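Phosphatase (Thermotoga maritima, PDB 1NF2) probably acts as a magnesium-dependent phosphatase of the haloacid dehalogenase (HAD) family, with an unusual substrate-binding domain. Local coordinates at residues Q103-D115 / Y122-L136. Numbering follows the deposited sequence.
Sequences QAYIDDVLYSEKD and YARHSNVDYRVEPNL
Y122, on the last turn of its helix, meets Y105 hydroxyl to hydroxyl: Y122 OH donates to Y105 OH over 2.7 Å, lying in the plane of the Y105 ring at its edge. With CG anti to the backbone N (chi1 167°), the Y122 ring reaches across to the strand hairpin, where Q103 NE2 sits over one face, 3.4 Å from CE1, with the amide turned nearly perpendicular to the ring. S126 OG lies over the opposite face and donates to Y122 O. A leucine in place of Y122 would probably leave Y105 OH without its donor and the Q103 amide without the ring face it rests on. L110 CD1 touches the rim of the same ring and also V128 CG2, so one methyl joins the helix end to the loop that follows.

Y130 OH donates to D115 OD2 on the syn side, 2.9 Å away and 29° out of the carboxylate plane, and K120 forms a salt bridge with that oxygen. R131 and V132 pair in parallel with Y111 and S112: R131 N bonds L110 O, and R131 O accepts S112 N at 2.9 Å. V132 CG1 packs against D115 CB, and E133 N to S112 O continues the pattern. L136 closes the type I turn that starts at E133; its CD1 lies 3.6 Å from Y111 CB and also meets I106 CD1, while CD2 rests near A104.

Strand 110-112, helix 117-125 and strand 130-132 form a beta-alpha-beta unit, with 130-132 the outermost strand of the mixed sheet within this chain. Helix 117-125 covers the face bearing Q103, S112 and Y130; helix 136-143, which L136 begins, packs on A104, I106 and Y111, and strand 147-151 continues the sheet beyond 102-105.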
ATOM      1  N   GLN A 103      14.156  -8.118   7.983  1.00 36.59           N
ATOM      2  CA  GLN A 103      12.920  -8.187   8.743  1.00 36.62           C
ATOM      3  C   GLN A 103      11.866  -8.824   7.843  1.00 33.70           C
ATOM      4  O   GLN A 103      12.025  -8.860   6.624  1.00 33.13           O
ATOM      5  CB  GLN A 103      12.501  -6.779   9.154  1.00 63.93           C
ATOM      6  CG  GLN A 103      12.581  -5.768   8.023  1.00 72.28           C
ATOM      7  CD  GLN A 103      12.310  -4.352   8.492  1.00 76.61           C
ATOM      8  OE1 GLN A 103      12.987  -3.845   9.387  1.00 79.17           O
ATOM      9  NE2 GLN A 103      11.319  -3.703   7.885  1.00 77.92           N
ATOM     10  N   ALA A 104      10.794  -9.331   8.435  1.00 29.92           N
ATOM     11  CA  ALA A 104       9.753  -9.970   7.641  1.00 28.24           C
ATOM     12  C   ALA A 104       8.346  -9.556   8.056  1.00 26.43           C
ATOM     13  O   ALA A 104       8.071  -9.350   9.236  1.00 25.02           O
ATOM     14  CB  ALA A 104       9.891 -11.492   7.739  1.00 21.46           C
ATOM     15  N   TYR A 105       7.464  -9.439   7.067  1.00 24.49           N
ATOM     16  CA  TYR A 105       6.068  -9.091   7.301  1.00 23.81           C
ATOM     17  C   TYR A 105       5.270 -10.383   7.245  1.00 23.20           C
ATOM     18  O   TYR A 105       5.025 -10.923   6.167  1.00 22.29           O
ATOM     19  CB  TYR A 105       5.585  -8.122   6.226  1.00 31.32           C
ATOM     20  CG  TYR A 105       6.090  -6.710   6.414  1.00 33.59           C
ATOM     21  CD1 TYR A 105       5.403  -5.811   7.224  1.00 34.38           C
ATOM     22  CD2 TYR A 105       7.251  -6.271   5.781  1.00 35.29           C
ATOM     23  CE1 TYR A 105       5.854  -4.506   7.396  1.00 35.35           C
ATOM     24  CE2 TYR A 105       7.712  -4.967   5.946  1.00 35.98           C
ATOM     25  CZ  TYR A 105       7.005  -4.090   6.755  1.00 35.71           C
ATOM     26  OH  TYR A 105       7.435  -2.794   6.919  1.00 37.87           O
ATOM     27  N   ILE A 106       4.859 -10.873   8.411  1.00 22.63           N
ATOM     28  CA  ILE A 106       4.125 -12.129   8.488  1.00 22.09           C
ATOM     29  C   ILE A 106       2.761 -11.991   9.149  1.00 22.29           C
ATOM     30  O   ILE A 106       2.664 -11.670  10.332  1.00 19.19           O
ATOM     31  CB  ILE A 106       4.944 -13.170   9.274  1.00 24.17           C
ATOM     32  CG1 ILE A 106       6.278 -13.405   8.561  1.00 22.85           C
ATOM     33  CG2 ILE A 106       4.148 -14.455   9.437  1.00 19.46           C
ATOM     34  CD1 ILE A 106       7.267 -14.180   9.387  1.00 26.77           C
ATOM     35  N   ASP A 107       1.711 -12.258   8.381  1.00 24.54           N
ATOM     36  CA  ASP A 107       0.353 -12.164   8.896  1.00 28.14           C
ATOM     37  C   ASP A 107       0.078 -10.812   9.533  1.00 28.64           C
ATOM     38  O   ASP A 107      -0.525 -10.723  10.601  1.00 28.28           O
ATOM     39  CB  ASP A 107       0.091 -13.278   9.905  1.00 57.62           C
ATOM     40  CG  ASP A 107      -0.767 -14.378   9.329  1.00 63.81           C
ATOM     41  OD1 ASP A 107      -1.975 -14.127   9.123  1.00 66.92           O
ATOM     42  OD2 ASP A 107      -0.238 -15.481   9.069  1.00 66.75           O
ATOM     43  N   ASP A 108       0.558  -9.765   8.871  1.00 33.44           N
ATOM     44  CA  ASP A 108       0.352  -8.394   9.319  1.00 35.19           C
ATOM     45  C   ASP A 108       1.101  -7.984  10.583  1.00 34.44           C
ATOM     46  O   ASP A 108       0.614  -7.167  11.363  1.00 34.13           O
ATOM     47  CB  ASP A 108      -1.148  -8.135   9.486  1.00 34.27           C
ATOM     48  CG  ASP A 108      -1.552  -6.758   9.011  1.00 35.44           C
ATOM     49  OD1 ASP A 108      -0.896  -6.237   8.083  1.00 34.76           O
ATOM     50  OD2 ASP A 108      -2.532  -6.207   9.551  1.00 36.88           O
ATOM     51  N   VAL A 109       2.288  -8.554  10.777  1.00 35.43           N
ATOM     52  CA  VAL A 109       3.134  -8.220  11.925  1.00 34.36           C
ATOM     53  C   VAL A 109       4.577  -8.109  11.431  1.00 33.29           C
ATOM     54  O   VAL A 109       5.057  -8.976  10.702  1.00 33.35           O
ATOM     55  CB  VAL A 109       3.063  -9.302  13.035  1.00 35.74           C
ATOM     56  CG1 VAL A 109       3.969  -8.914  14.205  1.00 33.78           C
ATOM     57  CG2 VAL A 109       1.629  -9.460  13.519  1.00 33.77           C
ATOM     58  N   LEU A 110       5.259  -7.033  11.806  1.00 27.60           N
ATOM     59  CA  LEU A 110       6.639  -6.837  11.381  1.00 27.93           C
ATOM     60  C   LEU A 110       7.560  -7.506  12.391  1.00 27.97           C
ATOM     61  O   LEU A 110       7.474  -7.233  13.591  1.00 27.45           O
ATOM     62  CB  LEU A 110       6.987  -5.345  11.306  1.00 29.48           C
ATOM     63  CG  LEU A 110       8.014  -4.884  10.263  1.00 29.47           C
ATOM     64  CD1 LEU A 110       8.494  -3.490  10.629  1.00 28.77           C
ATOM     65  CD2 LEU A 110       9.189  -5.835  10.196  1.00 29.80           C
ATOM     66  N   TYR A 111       8.428  -8.388  11.899  1.00 27.50           N
ATOM     67  CA  TYR A 111       9.386  -9.093  12.747  1.00 28.13           C
ATOM     68  C   TYR A 111      10.799  -8.730  12.305  1.00 29.50           C
ATOM     69  O   TYR A 111      11.037  -8.441  11.134  1.00 29.36           O
ATOM     70  CB  TYR A 111       9.222 -10.610  12.613  1.00 25.14           C
ATOM     71  CG  TYR A 111       7.948 -11.182  13.185  1.00 25.15           C
ATOM     72  CD1 TYR A 111       7.893 -11.637  14.499  1.00 24.07           C
ATOM     73  CD2 TYR A 111       6.801 -11.296  12.400  1.00 25.67           C
ATOM     74  CE1 TYR A 111       6.727 -12.199  15.016  1.00 23.67           C
ATOM     75  CE2 TYR A 111       5.632 -11.852  12.904  1.00 24.24           C
ATOM     76  CZ  TYR A 111       5.601 -12.302  14.209  1.00 24.85           C
ATOM     77  OH  TYR A 111       4.442 -12.860  14.703  1.00 26.08           O
ATOM     78  N   SER A 112      11.729  -8.746  13.252  1.00 33.95           N
ATOM     79  CA  SER A 112      13.133  -8.465  12.971  1.00 35.62           C
ATOM     80  C   SER A 112      13.944  -9.498  13.738  1.00 38.10           C
ATOM     81  O   SER A 112      13.629  -9.822  14.883  1.00 37.59           O
ATOM     82  CB  SER A 112      13.523  -7.061  13.431  1.00 31.87           C
ATOM     83  OG  SER A 112      14.848  -6.762  13.029  1.00 30.33           O
ATOM     84  N   GLU A 113      14.984 -10.024  13.105  1.00 35.69           N
ATOM     85  CA  GLU A 113      15.818 -11.033  13.743  1.00 39.29           C
ATOM     86  C   GLU A 113      16.541 -10.486  14.966  1.00 41.29           C
ATOM     87  O   GLU A 113      16.562 -11.119  16.021  1.00 42.11           O
ATOM     88  CB  GLU A 113      16.845 -11.569  12.748  1.00 45.97           C
ATOM     89  CG  GLU A 113      16.879 -13.077  12.660  1.00 45.39           C
ATOM     90  CD  GLU A 113      17.956 -13.573  11.721  1.00 45.36           C
ATOM     91  OE1 GLU A 113      17.925 -14.775  11.376  1.00 46.86           O
ATOM     92  OE2 GLU A 113      18.832 -12.766  11.331  1.00 42.26           O
ATOM     93  N   LYS A 114      17.124  -9.303  14.819  1.00 39.88           N
ATOM     94  CA  LYS A 114      17.868  -8.676  15.906  1.00 46.19           C
ATOM     95  C   LYS A 114      17.328  -7.280  16.207  1.00 48.08           C
ATOM     96  O   LYS A 114      16.917  -6.563  15.295  1.00 47.64           O
ATOM     97  CB  LYS A 114      19.347  -8.588  15.522  1.00 70.25           C
ATOM     98  CG  LYS A 114      19.929  -9.903  15.020  1.00 74.90           C
ATOM     99  CD  LYS A 114      21.278  -9.698  14.354  1.00 78.84           C
ATOM    100  CE  LYS A 114      21.786 -10.985  13.728  1.00 81.28           C
ATOM    101  NZ  LYS A 114      23.079 -10.773  13.023  1.00 83.02           N
ATOM    102  N   ASP A 115      17.330  -6.894  17.480  1.00 67.16           N
ATOM    103  CA  ASP A 115      16.833  -5.577  17.868  1.00 69.21           C
ATOM    104  C   ASP A 115      17.952  -4.550  17.803  1.00 70.90           C
ATOM    105  O   ASP A 115      18.498  -4.147  18.830  1.00 73.07           O
ATOM    106  CB  ASP A 115      16.256  -5.608  19.286  1.00 59.80           C
ATOM    107  CG  ASP A 115      15.453  -4.355  19.621  1.00 59.35           C
ATOM    108  OD1 ASP A 115      14.928  -4.271  20.750  1.00 58.77           O
ATOM    109  OD2 ASP A 115      15.343  -3.457  18.757  1.00 57.82           O
ATOM    110  N   TYR A 122      13.671   2.454  11.407  1.00 39.57           N
ATOM    111  CA  TYR A 122      12.749   2.197  10.309  1.00 38.59           C
ATOM    112  C   TYR A 122      11.309   2.204  10.799  1.00 39.96           C
ATOM    113  O   TYR A 122      10.434   2.787  10.160  1.00 38.77           O
ATOM    114  CB  TYR A 122      13.055   0.855   9.628  1.00 36.19           C
ATOM    115  CG  TYR A 122      11.949   0.398   8.690  1.00 32.82           C
ATOM    116  CD1 TYR A 122      10.857  -0.332   9.169  1.00 31.45           C
ATOM    117  CD2 TYR A 122      11.955   0.764   7.345  1.00 30.81           C
ATOM    118  CE1 TYR A 122       9.795  -0.682   8.334  1.00 31.33           C
ATOM    119  CE2 TYR A 122      10.900   0.420   6.500  1.00 31.26           C
ATOM    120  CZ  TYR A 122       9.823  -0.299   7.004  1.00 31.96           C
ATOM    121  OH  TYR A 122       8.766  -0.609   6.180  1.00 35.14           O
ATOM    122  N   ALA A 123      11.066   1.551  11.930  1.00 35.94           N
ATOM    123  CA  ALA A 123       9.726   1.483  12.496  1.00 40.10           C
ATOM    124  C   ALA A 123       9.275   2.865  12.949  1.00 43.53           C
ATOM    125  O   ALA A 123       8.082   3.166  12.973  1.00 42.38           O
ATOM    126  CB  ALA A 123       9.703   0.518  13.670  1.00 46.73           C
ATOM    127  N   ARG A 124      10.248   3.694  13.310  1.00 54.19           N
ATOM    128  CA  ARG A 124       9.996   5.053  13.768  1.00 57.86           C
ATOM    129  C   ARG A 124       9.526   5.895  12.589  1.00 58.98           C
ATOM    130  O   ARG A 124       8.452   6.486  12.626  1.00 59.91           O
ATOM    131  CB  ARG A 124      11.287   5.638  14.344  1.00 70.63           C
ATOM    132  CG  ARG A 124      11.163   7.003  14.993  1.00 74.06           C
ATOM    133  CD  ARG A 124      12.557   7.583  15.179  1.00 77.29           C
ATOM    134  NE  ARG A 124      13.467   6.602  15.771  1.00 80.62           N
ATOM    135  CZ  ARG A 124      14.785   6.593  15.593  1.00 82.38           C
ATOM    136  NH1 ARG A 124      15.363   7.515  14.835  1.00 83.15           N
ATOM    137  NH2 ARG A 124      15.526   5.652  16.168  1.00 83.24           N
ATOM    138  N   HIS A 125      10.342   5.929  11.539  1.00 52.86           N
ATOM    139  CA  HIS A 125      10.033   6.705  10.346  1.00 56.53           C
ATOM    140  C   HIS A 125       8.813   6.204   9.572  1.00 57.67           C
ATOM    141  O   HIS A 125       8.064   7.006   9.019  1.00 57.33           O
ATOM    142  CB  HIS A 125      11.253   6.780   9.413  1.00 82.13           C
ATOM    143  CG  HIS A 125      12.387   7.590   9.964  1.00 85.10           C
ATOM    144  ND1 HIS A 125      12.964   7.337  11.192  1.00 87.09           N
ATOM    145  CD2 HIS A 125      13.078   8.627   9.435  1.00 86.38           C
ATOM    146  CE1 HIS A 125      13.962   8.179  11.393  1.00 87.36           C
ATOM    147  NE2 HIS A 125      14.052   8.973  10.340  1.00 87.66           N
ATOM    148  N   SER A 126       8.601   4.893   9.496  1.00 66.37           N
ATOM    149  CA  SER A 126       7.427   4.390   8.774  1.00 66.57           C
ATOM    150  C   SER A 126       6.368   3.959   9.789  1.00 66.58           C
ATOM    151  O   SER A 126       5.487   3.151   9.480  1.00 67.79           O
ATOM    152  CB  SER A 126       7.819   3.214   7.872  1.00 65.13           C
ATOM    153  OG  SER A 126       8.412   2.166   8.606  1.00 63.58           O
ATOM    154  N   ASN A 127       6.454   4.558  10.981  1.00 61.44           N
ATOM    155  CA  ASN A 127       5.594   4.292  12.148  1.00 60.96           C
ATOM    156  C   ASN A 127       4.681   3.069  12.174  1.00 59.67           C
ATOM    157  O   ASN A 127       3.509   3.110  11.781  1.00 59.54           O
ATOM    158  CB  ASN A 127       4.817   5.561  12.582  1.00 83.17           C
ATOM    159  CG  ASN A 127       4.431   6.462  11.429  1.00 84.28           C
ATOM    160  OD1 ASN A 127       3.954   7.577  11.643  1.00 85.10           O
ATOM    161  ND2 ASN A 127       4.624   5.990  10.206  1.00 85.77           N
ATOM    162  N   VAL A 128       5.270   1.990  12.689  1.00 54.64           N
ATOM    163  CA  VAL A 128       4.648   0.678  12.837  1.00 52.64           C
ATOM    164  C   VAL A 128       5.350   0.002  14.030  1.00 52.45           C
ATOM    165  O   VAL A 128       6.487   0.350  14.359  1.00 52.04           O
ATOM    166  CB  VAL A 128       4.891  -0.201  11.580  1.00 51.76           C
ATOM    167  CG1 VAL A 128       4.197   0.419  10.364  1.00 50.92           C
ATOM    168  CG2 VAL A 128       6.394  -0.331  11.312  1.00 49.61           C
ATOM    169  N   ASP A 129       4.681  -0.945  14.685  1.00 60.05           N
ATOM    170  CA  ASP A 129       5.281  -1.672  15.811  1.00 59.61           C
ATOM    171  C   ASP A 129       5.993  -2.901  15.241  1.00 58.36           C
ATOM    172  O   ASP A 129       5.548  -3.462  14.242  1.00 58.70           O
ATOM    173  CB  ASP A 129       4.204  -2.145  16.798  1.00 84.16           C
ATOM    174  CG  ASP A 129       3.529  -0.999  17.534  1.00 86.04           C
ATOM    175  OD1 ASP A 129       2.877  -0.163  16.875  1.00 87.83           O
ATOM    176  OD2 ASP A 129       3.647  -0.944  18.776  1.00 87.47           O
ATOM    177  N   TYR A 130       7.097  -3.308  15.859  1.00 62.42           N
ATOM    178  CA  TYR A 130       7.818  -4.489  15.395  1.00 59.63           C
ATOM    179  C   TYR A 130       8.134  -5.405  16.569  1.00 57.59           C
ATOM    180  O   TYR A 130       8.091  -4.991  17.727  1.00 58.24           O
ATOM    181  CB  TYR A 130       9.121  -4.114  14.678  1.00 57.98           C
ATOM    182  CG  TYR A 130      10.168  -3.496  15.570  1.00 58.80           C
ATOM    183  CD1 TYR A 130      10.137  -2.136  15.876  1.00 59.37           C
ATOM    184  CD2 TYR A 130      11.195  -4.271  16.112  1.00 59.04           C
ATOM    185  CE1 TYR A 130      11.103  -1.558  16.698  1.00 59.43           C
ATOM    186  CE2 TYR A 130      12.164  -3.705  16.935  1.00 59.92           C
ATOM    187  CZ  TYR A 130      12.114  -2.348  17.223  1.00 60.74           C
ATOM    188  OH  TYR A 130      13.080  -1.780  18.025  1.00 61.20           O
ATOM    189  N   ARG A 131       8.451  -6.655  16.259  1.00 39.27           N
ATOM    190  CA  ARG A 131       8.771  -7.635  17.278  1.00 36.61           C
ATOM    191  C   ARG A 131      10.066  -8.353  16.925  1.00 34.83           C
ATOM    192  O   ARG A 131      10.310  -8.680  15.762  1.00 32.26           O
ATOM    193  CB  ARG A 131       7.612  -8.628  17.412  1.00 52.99           C
ATOM    194  CG  ARG A 131       6.393  -8.037  18.113  1.00 53.77           C
ATOM    195  CD  ARG A 131       5.158  -8.902  17.943  1.00 55.17           C
ATOM    196  NE  ARG A 131       4.088  -8.558  18.883  1.00 56.89           N
ATOM    197  CZ  ARG A 131       3.540  -7.351  19.016  1.00 57.17           C
ATOM    198  NH1 ARG A 131       3.953  -6.336  18.269  1.00 58.43           N
ATOM    199  NH2 ARG A 131       2.565  -7.162  19.895  1.00 56.64           N
ATOM    200  N   VAL A 132      10.905  -8.569  17.933  1.00 44.84           N
ATOM    201  CA  VAL A 132      12.177  -9.252  17.739  1.00 43.81           C
ATOM    202  C   VAL A 132      11.988 -10.758  17.840  1.00 42.42           C
ATOM    203  O   VAL A 132      11.490 -11.270  18.842  1.00 43.78           O
ATOM    204  CB  VAL A 132      13.224  -8.805  18.781  1.00 49.36           C
ATOM    205  CG1 VAL A 132      13.623  -7.367  18.520  1.00 49.86           C
ATOM    206  CG2 VAL A 132      12.653  -8.943  20.187  1.00 51.75           C
ATOM    207  N   GLU A 133      12.380 -11.460  16.786  1.00 32.27           N
ATOM    208  CA  GLU A 133      12.257 -12.910  16.729  1.00 32.14           C
ATOM    209  C   GLU A 133      13.546 -13.502  16.158  1.00 31.35           C
ATOM    210  O   GLU A 133      13.722 -13.570  14.941  1.00 29.96           O
ATOM    211  CB  GLU A 133      11.064 -13.300  15.847  1.00 46.27           C
ATOM    212  CG  GLU A 133      10.939 -14.795  15.578  1.00 48.88           C
ATOM    213  CD  GLU A 133      10.602 -15.598  16.820  1.00 49.56           C
ATOM    214  OE1 GLU A 133      11.249 -15.380  17.864  1.00 51.37           O
ATOM    215  OE2 GLU A 133       9.695 -16.455  16.749  1.00 49.12           O
ATOM    216  N   PRO A 134      14.464 -13.942  17.035  1.00 45.06           N
ATOM    217  CA  PRO A 134      15.742 -14.527  16.612  1.00 44.51           C
ATOM    218  C   PRO A 134      15.560 -15.738  15.698  1.00 43.61           C
ATOM    219  O   PRO A 134      16.408 -16.023  14.849  1.00 44.69           O
ATOM    220  CB  PRO A 134      16.399 -14.899  17.936  1.00 56.30           C
ATOM    221  CG  PRO A 134      15.217 -15.272  18.787  1.00 56.64           C
ATOM    222  CD  PRO A 134      14.251 -14.147  18.480  1.00 56.37           C
ATOM    223  N   ASN A 135      14.441 -16.436  15.868  1.00 34.95           N
ATOM    224  CA  ASN A 135      14.145 -17.621  15.072  1.00 32.83           C
ATOM    225  C   ASN A 135      13.220 -17.292  13.898  1.00 31.26           C
ATOM    226  O   ASN A 135      12.416 -18.120  13.464  1.00 28.07           O
ATOM    227  CB  ASN A 135      13.514 -18.685  15.967  1.00 41.78           C
ATOM    228  CG  ASN A 135      13.311 -19.998  15.252  1.00 43.82           C
ATOM    229  OD1 ASN A 135      14.225 -20.514  14.608  1.00 46.75           O
ATOM    230  ND2 ASN A 135      12.108 -20.552  15.362  1.00 44.77           N
ATOM    231  N   LEU A 136      13.352 -16.075  13.382  1.00 30.38           N
ATOM    232  CA  LEU A 136      12.529 -15.616  12.272  1.00 30.60           C
ATOM    233  C   LEU A 136      12.646 -16.525  11.052  1.00 31.49           C
ATOM    234  O   LEU A 136      11.673 -16.724  10.322  1.00 29.33           O
ATOM    235  CB  LEU A 136      12.914 -14.183  11.900  1.00 34.02           C
ATOM    236  CG  LEU A 136      12.052 -13.476  10.853  1.00 35.55           C
ATOM    237  CD1 LEU A 136      10.574 -13.594  11.216  1.00 34.46           C
ATOM    238  CD2 LEU A 136      12.474 -12.013  10.776  1.00 34.45           C
TER
HETATM  239  O   HOH W   1      16.448 -16.684  12.399  1.00 46.69           O